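Local coordinates for monoamine oxidase regulatory protein, putative (Archaeoglobus fulgidus, PDB 1Q6W) that is of unknown function but adopts the hot dog fold of the MaoC-like family, whose members include enzymes that hydrate or dehydrate acyl thioesters, at residues P12-I20 / K122-V132; Y87-F95 / Y151-P159. All coordinates share one frame; numbering follows the deposited sequence.

Contact 1 (P12-I20 / K122-V132); sequences PIYFESIQI and KQDFDEKSGVV
Phe15 lays its ring across the hairpin formed by strands 112-126 and 129-139, fixing the loop that precedes strand 23-30 to one end of the hot dog sheet. The ring is sandwiched. Gly130 CA sits over the centre of one face, 3.6 Å from the Phe15 ring centroid, while the opposite face carries Lys122 CE, displaced toward the rim at 3.8 Å from that centroid. With CG trans to the backbone N (chi1 -173°), the Phe15 side chain extends straight onto the paired strands. Apolar contacts continue at the ring edge, where Val132 CG2 lies 3.6 Å from Phe15 CE1, and beside it Ile18 CG2 meets Val132 CG1 at 3.9 Å. A cation-pi interaction adds to these: Lys122 NZ stands 4.4 Å from the Phe15 centroid, only 2° off the ring normal. Replacing Phe15 with alanine would probably leave a gap over Gly130 and deprive the Lys122 ammonium of its aromatic partner. Among polar contacts, Lys122 NZ donates to Phe15 O at 2.7 Å; its bond to Ile18 O is modelled too short for its length to be trusted. Phe15 O also accepts from Ile18 N, the two donors arriving from opposite faces of the carbonyl plane.

Contact 2 (Y87-F95 / Y151-P159); sequences YDVSSVIAF and YSALIRKTP
Antiparallel strand pairing interrupted by a classic beta bulge joins Val92-Phe95 to Tyr151-Arg156, at the beginning of the edge strand 92-103 in the hot dog sheet of this chain. The two short strands run at 161° to each other. Ile93 and Ala94 both face Leu154, whose carbonyl oxygen receives Ile93 N at 3.0 Å and, weakly, Ala94 N; Leu154 N returns a bond to Ala94 O at 2.9 Å. The bulge shifts the register by one residue between the non-hydrogen-bonded pairs Val92-Ile155 and Phe95-Ala153, yet the side chains of both pairs stay on the same face of the sheet. Just before strand 92-103 begins, Ser91 O accepts a nearly straight bond from Arg156 N at 2.8 Å, in the carbonyl plane.

Side chains add to the pairing at the bulge and at both ends. At the bulge Ile93 crosses Leu154 at a slant, its CD1 meeting Leu154 CD2. Further along, the edge of the Phe95 ring is turned to the neighbouring strand, with Ser152 O in its plane, 3.5 Å from Phe95 CD2, and Tyr151 CB 4.0 Å from Phe95 CE2. The Phe95 ring also meets Phe103 of the second subunit, while Tyr151 packs on Leu76 and Val79 of helix 68-84. At the other end the Arg156 chain bends at chi2 (118°) and chi3 (59°), which brings its guanidinium to Ser90 and Ile93: Ile93 CG1 lies over one guanidinium face, and Arg156 NH2 makes a weak bond to Ser90 O at 3.0 Å.

Contacts 1 and 2 lie side by side at one end of the sheet, their centres about 8 Å apart. Contact 1 is the more mixed in burial, with four exposed residues among its ten, against one among twelve in contact 2. Strand 145-156 links them, because it pairs with strand 129-139 of contact 1 and with strand 92-103 of contact 2. Contact 1, farther from the centre of the chain, is built from side chains laid on a hairpin, whereas contact 2 rests mainly on backbone bonds and reaches the second subunit. The loop 12-20 touches both: Phe15 N bonds to Arg156 O, Ile13 O to Ser91 OG. Between the contacts, Lys157 forms a salt bridge with Asp124.

Contact 1 (P12-I20 / K122-V132)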
ATOM      1  N   PRO A  12      11.873  -8.964 -23.069  1.00 95.86           N
ATOM      2  CA  PRO A  12      10.648  -9.160 -22.284  1.00 93.44           C
ATOM      3  C   PRO A  12      10.504 -10.549 -21.693  1.00 89.62           C
ATOM      4  O   PRO A  12      11.027 -11.519 -22.230  1.00 90.57           O
ATOM      5  CB  PRO A  12       9.533  -8.834 -23.285  1.00 61.27           C
ATOM      6  CG  PRO A  12      10.137  -9.230 -24.598  1.00 64.58           C
ATOM      7  CD  PRO A  12      11.556  -8.710 -24.488  1.00 61.87           C
ATOM      8  N   ILE A  13       9.802 -10.627 -20.572  1.00 70.79           N
ATOM      9  CA  ILE A  13       9.562 -11.899 -19.910  1.00 67.30           C
ATOM     10  C   ILE A  13       8.086 -12.211 -20.005  1.00 63.61           C
ATOM     11  O   ILE A  13       7.253 -11.400 -19.627  1.00 62.64           O
ATOM     12  CB  ILE A  13       9.942 -11.865 -18.416  1.00 95.44           C
ATOM     13  CG1 ILE A  13       9.436 -10.566 -17.782  1.00 97.53           C
ATOM     14  CG2 ILE A  13      11.437 -12.054 -18.258  1.00 95.06           C
ATOM     15  CD1 ILE A  13       9.624 -10.510 -16.281  1.00100.45           C
ATOM     16  N   TYR A  14       7.764 -13.390 -20.515  1.00 49.35           N
ATOM     17  CA  TYR A  14       6.372 -13.785 -20.631  1.00 45.10           C
ATOM     18  C   TYR A  14       5.985 -14.746 -19.502  1.00 43.26           C
ATOM     19  O   TYR A  14       6.842 -15.239 -18.772  1.00 43.72           O
ATOM     20  CB  TYR A  14       6.126 -14.419 -22.000  1.00 66.62           C
ATOM     21  CG  TYR A  14       6.470 -13.502 -23.148  1.00 60.43           C
ATOM     22  CD1 TYR A  14       7.764 -13.443 -23.660  1.00 57.51           C
ATOM     23  CD2 TYR A  14       5.503 -12.669 -23.708  1.00 58.11           C
ATOM     24  CE1 TYR A  14       8.085 -12.575 -24.705  1.00 52.81           C
ATOM     25  CE2 TYR A  14       5.812 -11.802 -24.745  1.00 54.22           C
ATOM     26  CZ  TYR A  14       7.105 -11.760 -25.242  1.00 52.76           C
ATOM     27  OH  TYR A  14       7.404 -10.916 -26.287  1.00 52.02           O
ATOM     28  N   PHE A  15       4.691 -14.993 -19.366  1.00 58.19           N
ATOM     29  CA  PHE A  15       4.174 -15.874 -18.331  1.00 58.29           C
ATOM     30  C   PHE A  15       4.943 -17.189 -18.204  1.00 58.85           C
ATOM     31  O   PHE A  15       5.316 -17.598 -17.102  1.00 57.92           O
ATOM     32  CB  PHE A  15       2.699 -16.160 -18.600  1.00 64.97           C
ATOM     33  CG  PHE A  15       2.019 -16.929 -17.506  1.00 63.87           C
ATOM     34  CD1 PHE A  15       1.992 -16.441 -16.207  1.00 61.93           C
ATOM     35  CD2 PHE A  15       1.390 -18.135 -17.776  1.00 62.31           C
ATOM     36  CE1 PHE A  15       1.349 -17.141 -15.197  1.00 61.41           C
ATOM     37  CE2 PHE A  15       0.747 -18.836 -16.772  1.00 61.87           C
ATOM     38  CZ  PHE A  15       0.727 -18.337 -15.479  1.00 61.75           C
ATOM     39  N   GLU A  16       5.187 -17.845 -19.335  1.00 79.68           N
ATOM     40  CA  GLU A  16       5.890 -19.124 -19.355  1.00 80.44           C
ATOM     41  C   GLU A  16       7.342 -19.052 -18.908  1.00 77.00           C
ATOM     42  O   GLU A  16       7.904 -20.053 -18.478  1.00 75.29           O
ATOM     43  CB  GLU A  16       5.809 -19.756 -20.755  1.00 71.50           C
ATOM     44  CG  GLU A  16       5.510 -18.786 -21.890  1.00 80.92           C
ATOM     45  CD  GLU A  16       4.031 -18.431 -22.002  1.00 87.23           C
ATOM     46  OE1 GLU A  16       3.476 -17.833 -21.062  1.00 94.01           O
ATOM     47  OE2 GLU A  16       3.413 -18.752 -23.035  1.00 94.60           O
ATOM     48  N   SER A  17       7.948 -17.873 -19.009  1.00 58.03           N
ATOM     49  CA  SER A  17       9.343 -17.684 -18.603  1.00 56.30           C
ATOM     50  C   SER A  17       9.487 -17.633 -17.081  1.00 54.90           C
ATOM     51  O   SER A  17      10.528 -17.994 -16.540  1.00 57.43           O
ATOM     52  CB  SER A  17       9.901 -16.386 -19.185  1.00 94.33           C
ATOM     53  OG  SER A  17       9.869 -16.402 -20.597  1.00 92.48           O
ATOM     54  N   ILE A  18       8.438 -17.176 -16.398  1.00 53.87           N
ATOM     55  CA  ILE A  18       8.454 -17.065 -14.943  1.00 51.92           C
ATOM     56  C   ILE A  18       8.247 -18.426 -14.298  1.00 51.25           C
ATOM     57  O   ILE A  18       7.242 -19.101 -14.560  1.00 51.57           O
ATOM     58  CB  ILE A  18       7.332 -16.127 -14.431  1.00 46.88           C
ATOM     59  CG1 ILE A  18       7.303 -14.828 -15.237  1.00 42.80           C
ATOM     60  CG2 ILE A  18       7.550 -15.818 -12.960  1.00 43.46           C
ATOM     61  CD1 ILE A  18       8.573 -14.032 -15.172  1.00 37.83           C
ATOM     62  N   GLN A  19       9.195 -18.830 -13.456  1.00 48.85           N
ATOM     63  CA  GLN A  19       9.085 -20.117 -12.790  1.00 49.78           C
ATOM     64  C   GLN A  19       9.097 -19.996 -11.275  1.00 45.04           C
ATOM     65  O   GLN A  19       9.886 -19.258 -10.692  1.00 42.06           O
ATOM     66  CB  GLN A  19      10.182 -21.072 -13.279  1.00111.02           C
ATOM     67  CG  GLN A  19      11.532 -20.430 -13.464  1.00119.29           C
ATOM     68  CD  GLN A  19      12.475 -21.298 -14.267  1.00124.65           C
ATOM     69  OE1 GLN A  19      12.155 -21.707 -15.380  1.00129.75           O
ATOM     70  NE2 GLN A  19      13.648 -21.577 -13.710  1.00130.59           N
ATOM     71  N   ILE A  20       8.188 -20.721 -10.640  1.00 53.82           N
ATOM     72  CA  ILE A  20       8.080 -20.691  -9.198  1.00 51.93           C
ATOM     73  C   ILE A  20       9.426 -20.933  -8.528  1.00 49.32           C
ATOM     74  O   ILE A  20      10.142 -21.864  -8.887  1.00 50.67           O
ATOM     75  CB  ILE A  20       7.046 -21.733  -8.723  1.00 48.18           C
ATOM     76  CG1 ILE A  20       5.673 -21.357  -9.295  1.00 47.34           C
ATOM     77  CG2 ILE A  20       7.008 -21.794  -7.204  1.00 43.45           C
ATOM     78  CD1 ILE A  20       4.539 -22.215  -8.820  1.00 49.82           C
ATOM     79  N   LYS A 122       1.451 -19.575  -9.911  1.00 55.34           N
ATOM     80  CA  LYS A 122       1.156 -19.223 -11.293  1.00 59.71           C
ATOM     81  C   LYS A 122      -0.178 -19.834 -11.633  1.00 63.52           C
ATOM     82  O   LYS A 122      -0.436 -20.993 -11.341  1.00 66.22           O
ATOM     83  CB  LYS A 122       2.216 -19.770 -12.242  1.00 51.82           C
ATOM     84  CG  LYS A 122       3.610 -19.242 -11.984  1.00 46.46           C
ATOM     85  CD  LYS A 122       4.572 -19.721 -13.038  1.00 40.35           C
ATOM     86  CE  LYS A 122       4.107 -19.308 -14.423  1.00 39.17           C
ATOM     87  NZ  LYS A 122       5.066 -19.748 -15.470  1.00 37.46           N
ATOM     88  N   GLN A 123      -1.015 -19.045 -12.273  1.00 55.74           N
ATOM     89  CA  GLN A 123      -2.347 -19.478 -12.627  1.00 62.15           C
ATOM     90  C   GLN A 123      -2.611 -19.030 -14.060  1.00 65.31           C
ATOM     91  O   GLN A 123      -2.201 -17.933 -14.451  1.00 63.43           O
ATOM     92  CB  GLN A 123      -3.322 -18.789 -11.682  1.00 85.41           C
ATOM     93  CG  GLN A 123      -4.624 -19.473 -11.419  1.00 92.10           C
ATOM     94  CD  GLN A 123      -5.505 -18.627 -10.506  1.00 94.73           C
ATOM     95  OE1 GLN A 123      -5.009 -17.985  -9.569  1.00 98.69           O
ATOM     96  NE2 GLN A 123      -6.814 -18.627 -10.770  1.00 97.86           N
ATOM     97  N   ASP A 124      -3.255 -19.877 -14.858  1.00 73.28           N
ATOM     98  CA  ASP A 124      -3.589 -19.456 -16.208  1.00 73.57           C
ATOM     99  C   ASP A 124      -4.758 -18.481 -16.025  1.00 71.13           C
ATOM    100  O   ASP A 124      -5.516 -18.592 -15.059  1.00 71.39           O
ATOM    101  CB  ASP A 124      -4.009 -20.645 -17.070  1.00127.73           C
ATOM    102  CG  ASP A 124      -4.197 -20.263 -18.525  1.00132.09           C
ATOM    103  OD1 ASP A 124      -3.229 -19.758 -19.136  1.00130.87           O
ATOM    104  OD2 ASP A 124      -5.309 -20.465 -19.058  1.00130.25           O
ATOM    105  N   PHE A 125      -4.890 -17.513 -16.927  1.00 64.27           N
ATOM    106  CA  PHE A 125      -5.967 -16.539 -16.821  1.00 61.77           C
ATOM    107  C   PHE A 125      -6.850 -16.579 -18.059  1.00 64.06           C
ATOM    108  O   PHE A 125      -8.074 -16.705 -17.964  1.00 64.54           O
ATOM    109  CB  PHE A 125      -5.392 -15.134 -16.652  1.00 59.94           C
ATOM    110  CG  PHE A 125      -6.428 -14.096 -16.357  1.00 50.55           C
ATOM    111  CD1 PHE A 125      -7.096 -14.091 -15.139  1.00 46.94           C
ATOM    112  CD2 PHE A 125      -6.745 -13.129 -17.300  1.00 47.19           C
ATOM    113  CE1 PHE A 125      -8.069 -13.137 -14.856  1.00 45.15           C
ATOM    114  CE2 PHE A 125      -7.722 -12.161 -17.032  1.00 45.26           C
ATOM    115  CZ  PHE A 125      -8.385 -12.166 -15.804  1.00 45.03           C
ATOM    116  N   ASP A 126      -6.210 -16.458 -19.216  1.00 68.27           N
ATOM    117  CA  ASP A 126      -6.895 -16.489 -20.503  1.00 74.22           C
ATOM    118  C   ASP A 126      -5.877 -16.959 -21.531  1.00 78.86           C
ATOM    119  O   ASP A 126      -4.771 -17.345 -21.170  1.00 79.53           O
ATOM    120  CB  ASP A 126      -7.433 -15.101 -20.874  1.00117.32           C
ATOM    121  CG  ASP A 126      -6.336 -14.069 -21.036  1.00117.91           C
ATOM    122  OD1 ASP A 126      -5.625 -13.793 -20.048  1.00116.67           O
ATOM    123  OD2 ASP A 126      -6.182 -13.531 -22.153  1.00115.18           O
ATOM    124  N   GLU A 127      -6.242 -16.924 -22.804  1.00 92.24           N
ATOM    125  CA  GLU A 127      -5.344 -17.377 -23.858  1.00 96.66           C
ATOM    126  C   GLU A 127      -4.160 -16.450 -24.094  1.00 94.54           C
ATOM    127  O   GLU A 127      -3.203 -16.829 -24.771  1.00 92.90           O
ATOM    128  CB  GLU A 127      -6.119 -17.565 -25.172  1.00151.84           C
ATOM    129  CG  GLU A 127      -6.779 -16.303 -25.726  1.00162.40           C
ATOM    130  CD  GLU A 127      -7.823 -15.720 -24.791  1.00168.38           C
ATOM    131  OE1 GLU A 127      -8.747 -16.460 -24.392  1.00175.62           O
ATOM    132  OE2 GLU A 127      -7.723 -14.520 -24.459  1.00175.63           O
ATOM    133  N   LYS A 128      -4.215 -15.246 -23.528  1.00 77.84           N
ATOM    134  CA  LYS A 128      -3.136 -14.283 -23.722  1.00 74.32           C
ATOM    135  C   LYS A 128      -2.325 -13.920 -22.477  1.00 68.89           C
ATOM    136  O   LYS A 128      -1.330 -13.196 -22.569  1.00 68.66           O
ATOM    137  CB  LYS A 128      -3.690 -13.009 -24.365  1.00103.54           C
ATOM    138  CG  LYS A 128      -4.236 -13.238 -25.763  1.00111.69           C
ATOM    139  CD  LYS A 128      -4.555 -11.935 -26.467  1.00121.35           C
ATOM    140  CE  LYS A 128      -5.003 -12.190 -27.898  1.00129.33           C
ATOM    141  NZ  LYS A 128      -5.220 -10.921 -28.647  1.00141.01           N
ATOM    142  N   SER A 129      -2.725 -14.428 -21.320  1.00 76.57           N
ATOM    143  CA  SER A 129      -1.993 -14.109 -20.109  1.00 68.48           C
ATOM    144  C   SER A 129      -2.318 -14.990 -18.919  1.00 64.45           C
ATOM    145  O   SER A 129      -3.320 -15.710 -18.906  1.00 66.50           O
ATOM    146  CB  SER A 129      -2.252 -12.658 -19.727  1.00 72.62           C
ATOM    147  OG  SER A 129      -3.616 -12.476 -19.401  1.00 66.54           O
ATOM    148  N   GLY A 130      -1.453 -14.910 -17.913  1.00 56.55           N
ATOM    149  CA  GLY A 130      -1.628 -15.667 -16.686  1.00 49.57           C
ATOM    150  C   GLY A 130      -1.236 -14.799 -15.504  1.00 44.11           C
ATOM    151  O   GLY A 130      -0.544 -13.797 -15.680  1.00 42.06           O
ATOM    152  N   VAL A 131      -1.681 -15.152 -14.303  1.00 58.49           N
ATOM    153  CA  VAL A 131      -1.317 -14.357 -13.139  1.00 56.73           C
ATOM    154  C   VAL A 131      -0.205 -15.028 -12.342  1.00 53.29           C
ATOM    155  O   VAL A 131      -0.221 -16.239 -12.113  1.00 52.06           O
ATOM    156  CB  VAL A 131      -2.520 -14.102 -12.201  1.00 63.20           C
ATOM    157  CG1 VAL A 131      -3.612 -13.365 -12.943  1.00 63.52           C
ATOM    158  CG2 VAL A 131      -3.041 -15.402 -11.664  1.00 63.99           C
ATOM    159  N   VAL A 132       0.774 -14.228 -11.939  1.00 39.75           N
ATOM    160  CA  VAL A 132       1.893 -14.717 -11.157  1.00 36.43           C
ATOM    161  C   VAL A 132       1.756 -14.129  -9.767  1.00 34.15           C
ATOM    162  O   VAL A 132       1.451 -12.945  -9.613  1.00 34.18           O
ATOM    163  CB  VAL A 132       3.234 -14.272 -11.784  1.00 27.53           C
ATOM    164  CG1 VAL A 132       4.412 -14.747 -10.929  1.00 27.66           C
ATOM    165  CG2 VAL A 132       3.331 -14.821 -13.208  1.00 28.76           C
TER

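Contact 2 (Y87-F95 / Y151-P159)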
ATOM      1  N   TYR A  87      14.608  -6.348 -17.553  1.00 36.48           N
ATOM      2  CA  TYR A  87      13.650  -6.892 -18.516  1.00 35.59           C
ATOM      3  C   TYR A  87      12.814  -5.839 -19.188  1.00 35.43           C
ATOM      4  O   TYR A  87      12.700  -4.714 -18.695  1.00 34.53           O
ATOM      5  CB  TYR A  87      12.703  -7.860 -17.829  1.00 43.97           C
ATOM      6  CG  TYR A  87      13.383  -9.016 -17.160  1.00 43.69           C
ATOM      7  CD1 TYR A  87      13.908 -10.066 -17.910  1.00 41.63           C
ATOM      8  CD2 TYR A  87      13.493  -9.070 -15.769  1.00 43.43           C
ATOM      9  CE1 TYR A  87      14.522 -11.150 -17.293  1.00 42.59           C
ATOM     10  CE2 TYR A  87      14.111 -10.151 -15.140  1.00 45.00           C
ATOM     11  CZ  TYR A  87      14.621 -11.187 -15.910  1.00 44.56           C
ATOM     12  OH  TYR A  87      15.224 -12.256 -15.304  1.00 47.28           O
ATOM     13  N   ASP A  88      12.235  -6.211 -20.321  1.00 60.53           N
ATOM     14  CA  ASP A  88      11.351  -5.317 -21.043  1.00 62.13           C
ATOM     15  C   ASP A  88      10.014  -5.637 -20.399  1.00 57.68           C
ATOM     16  O   ASP A  88       9.447  -6.703 -20.620  1.00 58.06           O
ATOM     17  CB  ASP A  88      11.328  -5.657 -22.537  1.00 74.77           C
ATOM     18  CG  ASP A  88      10.310  -4.836 -23.309  1.00 76.78           C
ATOM     19  OD1 ASP A  88      10.319  -4.902 -24.555  1.00 80.51           O
ATOM     20  OD2 ASP A  88       9.498  -4.131 -22.675  1.00 77.16           O
ATOM     21  N   VAL A  89       9.519  -4.720 -19.591  1.00 36.29           N
ATOM     22  CA  VAL A  89       8.273  -4.952 -18.884  1.00 34.39           C
ATOM     23  C   VAL A  89       6.986  -4.697 -19.677  1.00 32.76           C
ATOM     24  O   VAL A  89       5.922  -4.538 -19.088  1.00 33.41           O
ATOM     25  CB  VAL A  89       8.248  -4.131 -17.570  1.00 19.24           C
ATOM     26  CG1 VAL A  89       9.473  -4.489 -16.747  1.00 19.18           C
ATOM     27  CG2 VAL A  89       8.214  -2.601 -17.881  1.00 17.49           C
ATOM     28  N   SER A  90       7.071  -4.672 -21.003  1.00 40.67           N
ATOM     29  CA  SER A  90       5.868  -4.458 -21.808  1.00 41.75           C
ATOM     30  C   SER A  90       4.901  -5.627 -21.631  1.00 41.86           C
ATOM     31  O   SER A  90       3.709  -5.501 -21.901  1.00 42.07           O
ATOM     32  CB  SER A  90       6.207  -4.293 -23.294  1.00 35.04           C
ATOM     33  OG  SER A  90       7.034  -5.335 -23.749  1.00 36.17           O
ATOM     34  N   SER A  91       5.416  -6.762 -21.167  1.00 36.10           N
ATOM     35  CA  SER A  91       4.584  -7.949 -20.948  1.00 34.04           C
ATOM     36  C   SER A  91       3.868  -7.908 -19.598  1.00 35.44           C
ATOM     37  O   SER A  91       2.969  -8.710 -19.341  1.00 33.48           O
ATOM     38  CB  SER A  91       5.435  -9.203 -21.030  1.00 42.44           C
ATOM     39  OG  SER A  91       6.561  -9.076 -20.189  1.00 46.17           O
ATOM     40  N   VAL A  92       4.277  -6.981 -18.728  1.00 40.43           N
ATOM     41  CA  VAL A  92       3.649  -6.829 -17.426  1.00 37.93           C
ATOM     42  C   VAL A  92       2.433  -5.950 -17.672  1.00 40.10           C
ATOM     43  O   VAL A  92       2.540  -4.731 -17.741  1.00 41.86           O
ATOM     44  CB  VAL A  92       4.585  -6.142 -16.410  1.00 21.85           C
ATOM     45  CG1 VAL A  92       3.918  -6.079 -15.053  1.00 21.92           C
ATOM     46  CG2 VAL A  92       5.888  -6.911 -16.296  1.00 20.56           C
ATOM     47  N   ILE A  93       1.276  -6.585 -17.810  1.00 41.39           N
ATOM     48  CA  ILE A  93       0.030  -5.897 -18.094  1.00 42.39           C
ATOM     49  C   ILE A  93      -0.584  -5.073 -16.965  1.00 46.42           C
ATOM     50  O   ILE A  93      -0.926  -3.897 -17.160  1.00 47.64           O
ATOM     51  CB  ILE A  93      -1.034  -6.888 -18.549  1.00 41.44           C
ATOM     52  CG1 ILE A  93      -0.554  -7.617 -19.800  1.00 42.16           C
ATOM     53  CG2 ILE A  93      -2.343  -6.162 -18.779  1.00 39.24           C
ATOM     54  CD1 ILE A  93      -1.437  -8.774 -20.200  1.00 42.72           C
ATOM     55  N   ALA A  94      -0.750  -5.684 -15.795  1.00 41.05           N
ATOM     56  CA  ALA A  94      -1.354  -4.972 -14.674  1.00 40.75           C
ATOM     57  C   ALA A  94      -1.031  -5.540 -13.304  1.00 39.12           C
ATOM     58  O   ALA A  94      -0.608  -6.689 -13.167  1.00 35.67           O
ATOM     59  CB  ALA A  94      -2.868  -4.920 -14.844  1.00 39.59           C
ATOM     60  N   PHE A  95      -1.230  -4.690 -12.299  1.00 41.46           N
ATOM     61  CA  PHE A  95      -1.029  -5.040 -10.910  1.00 41.83           C
ATOM     62  C   PHE A  95      -2.387  -5.627 -10.539  1.00 44.57           C
ATOM     63  O   PHE A  95      -3.366  -4.901 -10.413  1.00 44.25           O
ATOM     64  CB  PHE A  95      -0.743  -3.782 -10.097  1.00 36.86           C
ATOM     65  CG  PHE A  95      -0.207  -4.053  -8.723  1.00 37.22           C
ATOM     66  CD1 PHE A  95       0.302  -3.016  -7.946  1.00 36.44           C
ATOM     67  CD2 PHE A  95      -0.196  -5.347  -8.198  1.00 35.28           C
ATOM     68  CE1 PHE A  95       0.822  -3.261  -6.660  1.00 35.00           C
ATOM     69  CE2 PHE A  95       0.315  -5.598  -6.928  1.00 33.51           C
ATOM     70  CZ  PHE A  95       0.828  -4.556  -6.156  1.00 33.01           C
ATOM     71  N   TYR A 151       1.415 -10.583  -3.248  1.00 26.67           N
ATOM     72  CA  TYR A 151       0.849  -9.746  -4.300  1.00 30.76           C
ATOM     73  C   TYR A 151       0.930 -10.475  -5.628  1.00 28.66           C
ATOM     74  O   TYR A 151       1.729 -11.408  -5.784  1.00 30.35           O
ATOM     75  CB  TYR A 151       1.583  -8.398  -4.367  1.00 27.93           C
ATOM     76  CG  TYR A 151       3.022  -8.449  -4.854  1.00 30.79           C
ATOM     77  CD1 TYR A 151       3.326  -8.219  -6.197  1.00 29.63           C
ATOM     78  CD2 TYR A 151       4.078  -8.697  -3.967  1.00 31.34           C
ATOM     79  CE1 TYR A 151       4.637  -8.231  -6.649  1.00 33.49           C
ATOM     80  CE2 TYR A 151       5.399  -8.707  -4.414  1.00 36.55           C
ATOM     81  CZ  TYR A 151       5.674  -8.472  -5.757  1.00 36.68           C
ATOM     82  OH  TYR A 151       6.973  -8.476  -6.212  1.00 40.72           O
ATOM     83  N   SER A 152       0.103 -10.070  -6.583  1.00 43.69           N
ATOM     84  CA  SER A 152       0.116 -10.736  -7.880  1.00 42.41           C
ATOM     85  C   SER A 152       0.003  -9.794  -9.064  1.00 41.45           C
ATOM     86  O   SER A 152      -0.652  -8.755  -8.993  1.00 41.19           O
ATOM     87  CB  SER A 152      -1.007 -11.751  -7.937  1.00 39.04           C
ATOM     88  OG  SER A 152      -2.218 -11.100  -7.640  1.00 36.18           O
ATOM     89  N   ALA A 153       0.654 -10.169 -10.158  1.00 39.45           N
ATOM     90  CA  ALA A 153       0.632  -9.365 -11.377  1.00 39.97           C
ATOM     91  C   ALA A 153       0.115 -10.190 -12.550  1.00 40.23           C
ATOM     92  O   ALA A 153       0.285 -11.404 -12.597  1.00 40.57           O
ATOM     93  CB  ALA A 153       2.030  -8.842 -11.686  1.00 20.94           C
ATOM     94  N   LEU A 154      -0.538  -9.525 -13.488  1.00 35.72           N
ATOM     95  CA  LEU A 154      -1.056 -10.204 -14.662  1.00 35.46           C
ATOM     96  C   LEU A 154      -0.015 -10.016 -15.778  1.00 36.16           C
ATOM     97  O   LEU A 154       0.242  -8.896 -16.226  1.00 35.48           O
ATOM     98  CB  LEU A 154      -2.405  -9.596 -15.053  1.00 49.83           C
ATOM     99  CG  LEU A 154      -3.236 -10.320 -16.102  1.00 50.60           C
ATOM    100  CD1 LEU A 154      -4.659  -9.826 -16.063  1.00 48.46           C
ATOM    101  CD2 LEU A 154      -2.631 -10.077 -17.458  1.00 52.00           C
ATOM    102  N   ILE A 155       0.610 -11.105 -16.209  1.00 57.88           N
ATOM    103  CA  ILE A 155       1.618 -10.979 -17.251  1.00 62.22           C
ATOM    104  C   ILE A 155       1.291 -11.748 -18.533  1.00 63.17           C
ATOM    105  O   ILE A 155       0.750 -12.848 -18.505  1.00 61.79           O
ATOM    106  CB  ILE A 155       3.016 -11.394 -16.731  1.00 63.45           C
ATOM    107  CG1 ILE A 155       3.102 -12.898 -16.608  1.00 61.63           C
ATOM    108  CG2 ILE A 155       3.269 -10.788 -15.349  1.00 56.38           C
ATOM    109  CD1 ILE A 155       4.451 -13.358 -16.114  1.00 68.64           C
ATOM    110  N   ARG A 156       1.627 -11.127 -19.657  1.00 41.67           N
ATOM    111  CA  ARG A 156       1.398 -11.662 -20.995  1.00 45.68           C
ATOM    112  C   ARG A 156       2.087 -12.992 -21.299  1.00 48.57           C
ATOM    113  O   ARG A 156       3.210 -13.245 -20.864  1.00 48.32           O
ATOM    114  CB  ARG A 156       1.854 -10.627 -22.024  1.00 65.06           C
ATOM    115  CG  ARG A 156       1.400 -10.897 -23.432  1.00 65.96           C
ATOM    116  CD  ARG A 156       0.526  -9.762 -23.899  1.00 67.00           C
ATOM    117  NE  ARG A 156       1.255  -8.500 -23.847  1.00 70.61           N
ATOM    118  CZ  ARG A 156       0.676  -7.303 -23.815  1.00 72.75           C
ATOM    119  NH1 ARG A 156      -0.650  -7.197 -23.825  1.00 75.40           N
ATOM    120  NH2 ARG A 156       1.428  -6.214 -23.774  1.00 73.38           N
ATOM    121  N   LYS A 157       1.401 -13.832 -22.067  1.00 50.18           N
ATOM    122  CA  LYS A 157       1.942 -15.125 -22.463  1.00 52.39           C
ATOM    123  C   LYS A 157       2.672 -14.973 -23.790  1.00 51.94           C
ATOM    124  O   LYS A 157       2.354 -14.068 -24.576  1.00 51.64           O
ATOM    125  CB  LYS A 157       0.820 -16.167 -22.581  1.00 62.18           C
ATOM    126  CG  LYS A 157       0.229 -16.553 -21.233  1.00 66.61           C
ATOM    127  CD  LYS A 157      -0.602 -17.815 -21.273  1.00 75.85           C
ATOM    128  CE  LYS A 157      -1.939 -17.575 -21.931  1.00 82.89           C
ATOM    129  NZ  LYS A 157      -2.787 -18.793 -21.844  1.00 95.80           N
ATOM    130  N   THR A 158       3.647 -15.846 -24.037  1.00 74.69           N
ATOM    131  CA  THR A 158       4.423 -15.790 -25.271  1.00 73.50           C
ATOM    132  C   THR A 158       3.541 -15.875 -26.509  1.00 72.14           C
ATOM    133  O   THR A 158       2.547 -16.613 -26.534  1.00 73.17           O
ATOM    134  CB  THR A 158       5.443 -16.941 -25.369  1.00 82.22           C
ATOM    135  OG1 THR A 158       6.154 -17.062 -24.135  1.00 79.98           O
ATOM    136  CG2 THR A 158       6.450 -16.667 -26.482  1.00 78.48           C
ATOM    137  N   PRO A 159       3.921 -15.132 -27.561  1.00 74.06           N
ATOM    138  CA  PRO A 159       3.215 -15.078 -28.842  1.00 74.45           C
ATOM    139  C   PRO A 159       3.554 -16.299 -29.706  1.00 73.91           C
ATOM    140  O   PRO A 159       4.668 -16.836 -29.632  1.00 72.74           O
ATOM    141  CB  PRO A 159       3.732 -13.783 -29.445  1.00 78.30           C
ATOM    142  CG  PRO A 159       5.157 -13.783 -28.990  1.00 78.19           C
ATOM    143  CD  PRO A 159       5.030 -14.159 -27.542  1.00 78.06           C
TER